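Local coordinates for protein serine protease (Arthrobacter nicotinovorans, PDB 3WY8) that probably hydrolyses peptide bonds as a secreted, trypsin-like serine protease with keratinolytic activity, this chain being its protease domain, at residues A[36-41]-A[96-101]. Residues are numbered along the deposited sequence; the frame is centred on the assembly and turned at random.
Sequences STVSTA and AVMNTL
Val38 CG1 lies anti to the backbone N (chi1 170°), which leaves CG2 beside that N; Met98 CG (chi1 -52°) likewise lies beside its own N, 3.7 Å from Val38 CG2, the two side chains crossing at about a right angle. They stand on neighbouring antiparallel strands, 37-40 and 94-98, in the six-stranded barrel of a trypsin-like fold. The register follows from the bridges: Val38 and Ala96 form a hydrogen-bonded pair, Val38 N to Ala96 O and Ala96 N to Val38 O both measuring 2.8 Å, whereas Thr37 and Val97 form a non-hydrogen-bonded pair. A third backbone bond, Met98 N to Ser36 O, is also 2.8 Å. CA-H...O contacts supplement these, Val97 CA to Ser36 O at 3.5 Å and Thr37 CA to Ala96 O at 3.4 Å. Val38 and Ala96 turn their side chains to the same face, and the bent Met98 chain reaches Val38 there; Phe58 touches Val38, Phe56 touches Ala96 and Met98, and Leu106 of helix 106-110 touches Val38 and Met98. On the other face Thr37 OG1, hydrogen-bonded to Asn34 OD1, approaches Val97 CG2 at 4.1 Å. Beyond the Met98 N to Ser36 O bond, two waters add a second link: Ser36 OG, which also bonds Asn34 O, accepts from both, one donating onward to Asn99 O and the other to Met98 O at 2.6 Å from the water oxygen.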
loop_
_atom_site.group_PDB
_atom_site.type_symbol
_atom_site.label_atom_id
_atom_site.label_comp_id
_atom_site.label_asym_id
_atom_site.label_seq_id
_atom_site.Cartn_x
_atom_site.Cartn_y
_atom_site.Cartn_z
ATOM N N SER A 36 -3.820 -4.916 13.917
ATOM C CA SER A 36 -4.024 -5.878 12.837
ATOM C C SER A 36 -4.214 -5.229 11.469
ATOM O O SER A 36 -4.564 -5.913 10.499
ATOM C CB SER A 36 -5.253 -6.740 13.146
ATOM O OG SER A 36 -5.067 -7.480 14.337
ATOM N N THR A 37 -3.988 -3.920 11.388
ATOM C CA THR A 37 -4.343 -3.165 10.186
ATOM C C THR A 37 -3.175 -3.016 9.217
ATOM O O THR A 37 -2.047 -2.724 9.621
ATOM C CB THR A 37 -4.962 -1.791 10.547
ATOM O OG1 THR A 37 -6.078 -2.002 11.421
ATOM C CG2 THR A 37 -5.455 -1.050 9.302
ATOM N N VAL A 38 -3.481 -3.234 7.937
ATOM C CA VAL A 38 -2.513 -3.160 6.844
ATOM C C VAL A 38 -3.016 -2.155 5.819
ATOM O O VAL A 38 -4.145 -2.255 5.341
ATOM C CB VAL A 38 -2.315 -4.544 6.164
ATOM C CG1 VAL A 38 -1.501 -4.416 4.868
ATOM C CG2 VAL A 38 -1.638 -5.518 7.122
ATOM N N SER A 39 -2.176 -1.181 5.480
ATOM C CA SER A 39 -2.517 -0.216 4.445
ATOM C C SER A 39 -2.101 -0.737 3.069
ATOM O O SER A 39 -1.077 -1.408 2.932
ATOM C CB SER A 39 -1.811 1.104 4.713
ATOM O OG SER A 39 -0.413 0.902 4.667
ATOM N N THR A 40 -2.898 -0.408 2.058
ATOM C CA THR A 40 -2.623 -0.806 0.675
ATOM C C THR A 40 -3.456 0.066 -0.273
ATOM O O THR A 40 -4.087 1.027 0.175
ATOM C CB THR A 40 -2.845 -2.340 0.460
ATOM O OG1 THR A 40 -2.307 -2.745 -0.807
ATOM C CG2 THR A 40 -4.327 -2.726 0.552
ATOM N N ALA A 41 -3.439 -0.244 -1.567
ATOM C CA ALA A 41 -4.275 0.472 -2.535
ATOM C C ALA A 41 -5.666 -0.138 -2.558
ATOM O O ALA A 41 -5.824 -1.324 -2.285
ATOM C CB ALA A 41 -3.661 0.410 -3.922
ATOM N N ALA A 96 -6.715 -3.383 5.138
ATOM C CA ALA A 96 -7.097 -4.744 5.440
ATOM C C ALA A 96 -6.889 -4.977 6.929
ATOM O O ALA A 96 -5.936 -4.461 7.517
ATOM C CB ALA A 96 -6.264 -5.699 4.616
ATOM N N VAL A 97 -7.789 -5.743 7.542
ATOM C CA VAL A 97 -7.642 -6.133 8.943
ATOM C C VAL A 97 -7.368 -7.630 8.998
ATOM O O VAL A 97 -8.144 -8.431 8.480
ATOM C CB VAL A 97 -8.877 -5.755 9.788
ATOM C CG1 VAL A 97 -8.701 -6.211 11.236
ATOM C CG2 VAL A 97 -9.093 -4.256 9.739
ATOM N N MET A 98 -6.245 -7.989 9.613
ATOM C CA MET A 98 -5.726 -9.352 9.540
ATOM C C MET A 98 -6.203 -10.205 10.703
ATOM O O MET A 98 -6.358 -9.711 11.823
ATOM C CB MET A 98 -4.191 -9.335 9.503
ATOM C CG MET A 98 -3.577 -8.421 8.441
ATOM S SD MET A 98 -4.057 -8.828 6.739
ATOM C CE MET A 98 -5.446 -7.798 6.468
ATOM N N ASN A 99 -6.446 -11.484 10.427
ATOM C CA ASN A 99 -6.639 -12.483 11.474
ATOM C C ASN A 99 -5.385 -12.589 12.331
ATOM O O ASN A 99 -4.290 -12.234 11.889
ATOM C CB ASN A 99 -6.908 -13.859 10.854
ATOM C CG ASN A 99 -8.299 -13.987 10.276
ATOM O OD1 ASN A 99 -9.297 -13.799 10.973
ATOM N ND2 ASN A 99 -8.375 -14.337 8.999
ATOM N N THR A 100 -5.541 -13.079 13.558
ATOM C CA THR A 100 -4.389 -13.453 14.362
ATOM C C THR A 100 -3.695 -14.659 13.727
ATOM O O THR A 100 -4.336 -15.473 13.056
ATOM C CB THR A 100 -4.772 -13.779 15.824
ATOM O OG1 THR A 100 -5.867 -14.703 15.842
ATOM C CG2 THR A 100 -5.163 -12.508 16.569
ATOM N N LEU A 101 -2.384 -14.746 13.918
ATOM C CA LEU A 101 -1.609 -15.897 13.468
ATOM C C LEU A 101 -0.891 -16.492 14.671
ATOM O O LEU A 101 -0.111 -15.807 15.336
ATOM C CB LEU A 101 -0.606 -15.495 12.380
ATOM C CG LEU A 101 0.216 -16.611 11.724
ATOM C CD1 LEU A 101 -0.653 -17.490 10.823
ATOM C CD2 LEU A 101 1.376 -16.017 10.934
HETATM O O HOH W 1 -3.459 -9.662 13.462
HETATM O O HOH W 2 -7.518 -9.335 14.112
#